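Local coordinates for protein endoglucanase (Ruminococcus champanellensis, PDB 6WQV) that probably hydrolyses internal beta-1,4 linkages of cellulose and related plant polysaccharides, as a broad-specificity endoglucanase of glycosyl hydrolase family 5, at residues Gln10-Thr15 with Asp154-Phe159; Ile205-Val210 with Ala233-Val238. All blocks are in the same frame, centred on the assembly; numbering follows the deposited sequence.

Interaction 1 of 2, residues Gln10-Thr15 with Asp154-Phe159; sequences QMRDLT and DEHLIF
Arg12 and Glu155 make the tight half of this contact. The buried carboxylate is held by three N-H groups: OE1 takes the backbone N of Arg12 at 3.0 Å, from above the carboxylate plane, while OE2 accepts both NE of Arg12 (2.6 Å) and its NH2 (2.9 Å). OE2 lies at the edge of the guanidinium, close to its plane, and the two flat groups stand 73° apart. CG of Glu155 sits between backbone N and carbonyl carbon (chi1 74°), and a bend at chi2 brings the carboxylate to Arg12. Met11, extended, runs past it the other way, its CG 3.6 Å from the backbone N of Glu155. Asp154-Leu157 is a type I turn leading into strand 157-160 of the TIM barrel; OD1 of Asp154 also accepts from His156 N, an Asx turn, and from His156 ND1, which holds the imidazole. An alanine in place of Glu155 would probably leave the guanidinium without this carboxylate, though still paired with Glu22, and the backbone N of Arg12 without its acceptor. The Gln10 side is looser: Gln10 is exposed, its amide OE1 taking a weak bond from Met11 N, and a water lies 2.9 Å from the backbone O of Gln10 and 2.7 Å from Asp154 OD2.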
loop_
_atom_site.group_PDB
_atom_site.type_symbol
_atom_site.label_atom_id
_atom_site.label_comp_id
_atom_site.label_asym_id
_atom_site.label_seq_id
_atom_site.Cartn_x
_atom_site.Cartn_y
_atom_site.Cartn_z
ATOM N N GLN A 10 -7.159 -18.002 16.251
ATOM C CA GLN A 10 -5.907 -18.735 16.385
ATOM C C GLN A 10 -4.949 -18.298 15.287
ATOM O O GLN A 10 -5.329 -18.193 14.117
ATOM C CB GLN A 10 -6.135 -20.239 16.299
ATOM C CG GLN A 10 -4.846 -21.041 16.481
ATOM C CD GLN A 10 -4.051 -20.622 17.711
ATOM O OE1 GLN A 10 -2.913 -20.164 17.601
ATOM N NE2 GLN A 10 -4.647 -20.779 18.887
ATOM N N MET A 11 -3.699 -18.048 15.666
ATOM C CA MET A 11 -2.757 -17.382 14.787
ATOM C C MET A 11 -1.463 -18.168 14.691
ATOM O O MET A 11 -0.907 -18.593 15.709
ATOM C CB MET A 11 -2.453 -15.986 15.316
ATOM C CG MET A 11 -1.559 -15.186 14.429
ATOM S SD MET A 11 -1.398 -13.561 15.160
ATOM C CE MET A 11 -0.245 -12.817 14.019
ATOM N N ARG A 12 -0.981 -18.339 13.463
ATOM C CA ARG A 12 0.326 -18.932 13.240
ATOM C C ARG A 12 1.382 -17.865 13.490
ATOM O O ARG A 12 1.214 -16.710 13.095
ATOM C CB ARG A 12 0.447 -19.417 11.797
ATOM C CG ARG A 12 -0.454 -20.593 11.445
ATOM C CD ARG A 12 -0.197 -21.062 10.008
ATOM N NE ARG A 12 -0.634 -20.053 9.047
ATOM C CZ ARG A 12 -0.142 -19.897 7.821
ATOM N NH1 ARG A 12 0.832 -20.682 7.376
ATOM N NH2 ARG A 12 -0.624 -18.939 7.045
ATOM N N ASP A 13 2.454 -18.257 14.158
ATOM C CA ASP A 13 3.580 -17.374 14.443
ATOM C C ASP A 13 4.601 -17.624 13.343
ATOM O O ASP A 13 5.390 -18.571 13.417
ATOM C CB ASP A 13 4.149 -17.703 15.814
ATOM C CG ASP A 13 5.172 -16.696 16.281
ATOM O OD1 ASP A 13 5.522 -15.774 15.514
ATOM O OD2 ASP A 13 5.620 -16.845 17.433
ATOM N N LEU A 14 4.572 -16.782 12.314
ATOM C CA LEU A 14 5.460 -16.910 11.173
ATOM C C LEU A 14 6.309 -15.660 11.026
ATOM O O LEU A 14 5.878 -14.551 11.360
ATOM C CB LEU A 14 4.663 -17.059 9.885
ATOM C CG LEU A 14 3.723 -18.256 9.801
ATOM C CD1 LEU A 14 2.966 -18.165 8.489
ATOM C CD2 LEU A 14 4.491 -19.545 9.910
ATOM N N THR A 15 7.506 -15.834 10.481
ATOM C CA THR A 15 8.320 -14.663 10.197
ATOM C C THR A 15 7.786 -13.923 8.971
ATOM O O THR A 15 6.992 -14.445 8.175
ATOM C CB THR A 15 9.763 -15.056 9.904
ATOM O OG1 THR A 15 9.813 -15.758 8.655
ATOM C CG2 THR A 15 10.326 -15.924 10.995
ATOM N N ASP A 154 -6.009 -13.026 12.520
ATOM C CA ASP A 154 -4.848 -13.909 12.515
ATOM C C ASP A 154 -3.758 -13.342 11.598
ATOM O O ASP A 154 -3.775 -12.159 11.247
ATOM C CB ASP A 154 -5.252 -15.366 12.240
ATOM C CG ASP A 154 -5.720 -15.613 10.816
ATOM O OD1 ASP A 154 -5.445 -14.802 9.906
ATOM O OD2 ASP A 154 -6.371 -16.664 10.619
ATOM N N GLU A 155 -2.790 -14.181 11.218
ATOM C CA GLU A 155 -1.616 -13.720 10.486
ATOM C C GLU A 155 -1.951 -13.238 9.086
ATOM O O GLU A 155 -1.092 -12.633 8.431
ATOM C CB GLU A 155 -0.560 -14.829 10.434
ATOM C CG GLU A 155 -0.865 -15.986 9.492
ATOM C CD GLU A 155 -1.864 -16.990 10.046
ATOM O OE1 GLU A 155 -2.314 -16.854 11.204
ATOM O OE2 GLU A 155 -2.204 -17.935 9.310
ATOM N N HIS A 156 -3.170 -13.486 8.606
ATOM C CA HIS A 156 -3.519 -13.020 7.275
ATOM C C HIS A 156 -3.680 -11.510 7.215
ATOM O O HIS A 156 -3.645 -10.949 6.121
ATOM C CB HIS A 156 -4.791 -13.693 6.772
ATOM C CG HIS A 156 -4.609 -15.134 6.427
ATOM N ND1 HIS A 156 -4.704 -16.140 7.364
ATOM C CD2 HIS A 156 -4.335 -15.738 5.249
ATOM C CE1 HIS A 156 -4.504 -17.305 6.773
ATOM N NE2 HIS A 156 -4.272 -17.089 5.492
ATOM N N LEU A 157 -3.863 -10.842 8.351
ATOM C CA LEU A 157 -3.997 -9.389 8.368
ATOM C C LEU A 157 -2.668 -8.751 8.753
ATOM O O LEU A 157 -2.095 -9.065 9.814
ATOM C CB LEU A 157 -5.094 -8.919 9.318
ATOM C CG LEU A 157 -5.376 -7.418 9.328
ATOM C CD1 LEU A 157 -5.829 -6.946 7.954
ATOM C CD2 LEU A 157 -6.409 -7.116 10.401
ATOM N N ILE A 158 -2.190 -7.859 7.893
ATOM C CA ILE A 158 -0.960 -7.099 8.066
ATOM C C ILE A 158 -1.339 -5.633 8.202
ATOM O O ILE A 158 -2.194 -5.137 7.459
ATOM C CB ILE A 158 -0.080 -7.303 6.817
ATOM C CG1 ILE A 158 0.313 -8.770 6.660
ATOM C CG2 ILE A 158 1.142 -6.391 6.850
ATOM C CD1 ILE A 158 0.796 -9.111 5.260
ATOM N N PHE A 159 -0.718 -4.939 9.150
ATOM C CA PHE A 159 -0.883 -3.497 9.253
ATOM C C PHE A 159 0.309 -2.787 8.596
ATOM O O PHE A 159 1.465 -3.168 8.826
ATOM C CB PHE A 159 -0.906 -3.037 10.710
ATOM C CG PHE A 159 -2.003 -3.616 11.565
ATOM C CD1 PHE A 159 -3.202 -4.061 11.041
ATOM C CD2 PHE A 159 -1.827 -3.656 12.936
ATOM C CE1 PHE A 159 -4.184 -4.564 11.883
ATOM C CE2 PHE A 159 -2.797 -4.147 13.769
ATOM C CZ PHE A 159 -3.973 -4.608 13.247
HETATM O O HOH W 1 -7.240 -18.787 12.057
#

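Interaction 2 of 2, residues Ile205-Val210 with Ala233-Val238; sequences IRCLMV and ANKLIV
Leu208 and Ile237 carry the middle of a parallel ladder. Leu208 N donates to Lys235 O, Leu208 O receives Ile237 N, and Val210 N returns to Ile237 O, each bond 2.9 Å long. CA-H...O contacts fill in between them, the shortest from Met209 CA to Ile237 O at 3.1 Å. The side chains of the paired residues fall on two faces. On one, Leu236 CD2 comes against Leu208 CB at 3.8 Å, the two leucines crossing at a slant, with Val210 and Val238 further along. On the other, Met209 CG lies 3.8 Å from Ile237 CB, and Ile237 CD1 reaches back toward Cys207 CB at 4.3 Å.

Before the strands begin, Lys235 takes over. Bent at chi2 (-73°) and extended beyond it, the chain runs alongside the other segment, passing CD near Cys207 SG, until NZ meets Ile205 O at 2.9 Å, in the carbonyl plane and on a lone pair. Leu14 O and the carboxylate of Asp13 share the same ammonium, which fixes where it sits. Arg206 leaves the backbone away from 233-238, and its guanidinium is held by Asn203 and by the backbone oxygens of Tyr153, Asp154 and Leu157.

These are neighbouring strands of a beta-alpha-beta unit in the TIM barrel, connected through helix 219-223, their short segments 33° apart. Leu208 and Val210 pack outward on helix 179-197, Cys207 and Ile237 meet helix 16-22 across the barrel's N-terminal end, and the backbone of Met209 bonds to Phe159 and Gly161 on the other flank, in and just after strand 157-160.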
loop_
_atom_site.group_PDB
_atom_site.type_symbol
_atom_site.label_atom_id
_atom_site.label_comp_id
_atom_site.label_asym_id
_atom_site.label_seq_id
_atom_site.Cartn_x
_atom_site.Cartn_y
_atom_site.Cartn_z
ATOM N N ILE A 205 2.523 -10.360 17.591
ATOM C CA ILE A 205 3.290 -11.147 16.628
ATOM C C ILE A 205 2.799 -10.949 15.198
ATOM O O ILE A 205 3.185 -11.697 14.293
ATOM C CB ILE A 205 3.299 -12.643 17.001
ATOM C CG1 ILE A 205 1.869 -13.182 17.142
ATOM C CG2 ILE A 205 4.077 -12.880 18.280
ATOM C CD1 ILE A 205 1.764 -14.699 17.100
ATOM N N ARG A 206 1.964 -9.942 14.981
ATOM C CA ARG A 206 1.528 -9.603 13.631
ATOM C C ARG A 206 2.684 -9.027 12.814
ATOM O O ARG A 206 3.506 -8.263 13.322
ATOM C CB ARG A 206 0.408 -8.565 13.711
ATOM C CG ARG A 206 -0.292 -8.273 12.384
ATOM C CD ARG A 206 -1.507 -7.349 12.542
ATOM N NE ARG A 206 -2.366 -7.803 13.632
ATOM C CZ ARG A 206 -3.160 -8.873 13.586
ATOM N NH1 ARG A 206 -3.240 -9.610 12.487
ATOM N NH2 ARG A 206 -3.875 -9.204 14.655
ATOM N N CYS A 207 2.740 -9.374 11.532
ATOM C CA CYS A 207 3.690 -8.724 10.641
ATOM C C CYS A 207 3.210 -7.319 10.298
ATOM O O CYS A 207 2.013 -7.077 10.097
ATOM C CB CYS A 207 3.890 -9.547 9.371
ATOM S SG CYS A 207 4.875 -11.028 9.638
ATOM N N LEU A 208 4.154 -6.377 10.238
ATOM C CA LEU A 208 3.862 -4.975 9.998
ATOM C C LEU A 208 4.715 -4.466 8.844
ATOM O O LEU A 208 5.854 -4.898 8.655
ATOM C CB LEU A 208 4.179 -4.160 11.249
ATOM C CG LEU A 208 3.591 -4.653 12.573
ATOM C CD1 LEU A 208 4.104 -3.764 13.707
ATOM C CD2 LEU A 208 2.085 -4.686 12.527
ATOM N N MET A 209 4.148 -3.538 8.077
ATOM C CA MET A 209 4.820 -2.948 6.925
ATOM C C MET A 209 5.080 -1.469 7.186
ATOM O O MET A 209 4.250 -0.777 7.788
ATOM C CB MET A 209 3.976 -3.117 5.649
ATOM C CG MET A 209 4.008 -4.521 5.041
ATOM S SD MET A 209 2.757 -4.780 3.760
ATOM C CE MET A 209 3.099 -3.340 2.795
ATOM N N VAL A 210 6.246 -0.998 6.751
ATOM C CA VAL A 210 6.635 0.406 6.881
ATOM C C VAL A 210 7.249 0.897 5.578
ATOM O O VAL A 210 8.018 0.166 4.932
ATOM C CB VAL A 210 7.619 0.636 8.042
ATOM C CG1 VAL A 210 6.931 0.468 9.389
ATOM C CG2 VAL A 210 8.836 -0.294 7.927
ATOM N N ALA A 233 11.207 -10.716 16.903
ATOM C CA ALA A 233 12.131 -10.808 15.786
ATOM C C ALA A 233 11.410 -11.079 14.474
ATOM O O ALA A 233 10.413 -11.806 14.430
ATOM C CB ALA A 233 13.150 -11.917 16.040
ATOM N N ASN A 234 11.914 -10.461 13.406
ATOM C CA ASN A 234 11.605 -10.867 12.032
ATOM C C ASN A 234 10.131 -10.709 11.678
ATOM O O ASN A 234 9.537 -11.582 11.043
ATOM C CB ASN A 234 12.066 -12.303 11.791
ATOM C CG ASN A 234 13.559 -12.454 11.913
ATOM O OD1 ASN A 234 14.308 -11.709 11.292
ATOM N ND2 ASN A 234 14.002 -13.401 12.737
ATOM N N LYS A 235 9.541 -9.570 12.044
ATOM C CA LYS A 235 8.134 -9.318 11.753
ATOM C C LYS A 235 7.891 -8.059 10.924
ATOM O O LYS A 235 6.727 -7.701 10.708
ATOM C CB LYS A 235 7.320 -9.229 13.055
ATOM C CG LYS A 235 7.290 -10.492 13.895
ATOM C CD LYS A 235 6.422 -11.585 13.290
ATOM C CE LYS A 235 6.264 -12.742 14.261
ATOM N NZ LYS A 235 5.194 -13.677 13.822
ATOM N N LEU A 236 8.934 -7.383 10.452
ATOM C CA LEU A 236 8.785 -6.119 9.746
ATOM C C LEU A 236 9.142 -6.259 8.270
ATOM O O LEU A 236 10.104 -6.945 7.909
ATOM C CB LEU A 236 9.655 -5.025 10.374
ATOM C CG LEU A 236 9.369 -4.737 11.847
ATOM C CD1 LEU A 236 10.268 -3.600 12.351
ATOM C CD2 LEU A 236 7.915 -4.401 12.098
ATOM N N ILE A 237 8.364 -5.569 7.436
ATOM C CA ILE A 237 8.505 -5.574 5.987
ATOM C C ILE A 237 8.538 -4.134 5.495
ATOM O O ILE A 237 7.721 -3.310 5.917
ATOM C CB ILE A 237 7.307 -6.298 5.343
ATOM C CG1 ILE A 237 7.163 -7.719 5.882
ATOM C CG2 ILE A 237 7.420 -6.298 3.820
ATOM C CD1 ILE A 237 5.764 -8.296 5.676
ATOM N N VAL A 238 9.440 -3.842 4.571
ATOM C CA VAL A 238 9.477 -2.529 3.933
ATOM C C VAL A 238 8.584 -2.540 2.699
ATOM O O VAL A 238 8.598 -3.499 1.911
ATOM C CB VAL A 238 10.920 -2.134 3.572
ATOM C CG1 VAL A 238 10.928 -0.846 2.749
ATOM C CG2 VAL A 238 11.757 -1.975 4.843
#

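From the N terminus, the loop 10-15 comes first, just ahead of helix 16-22, and interaction 1 sets it against the turn before strand 157-160, closing a long loop of 138 residues. Only after that does interaction 2 open, closing a short loop of 22 residues between segments 205-210 and 233-238. The two follow in series, neither nested nor crossed. They still touch: they meet at Lys235, whose ammonium reaches back to the N-terminal loop, and Phe159 packs on Arg206. Together they tie the N-terminal loop to three successive strands of the barrel, 157-160, 208-211 and 236-241.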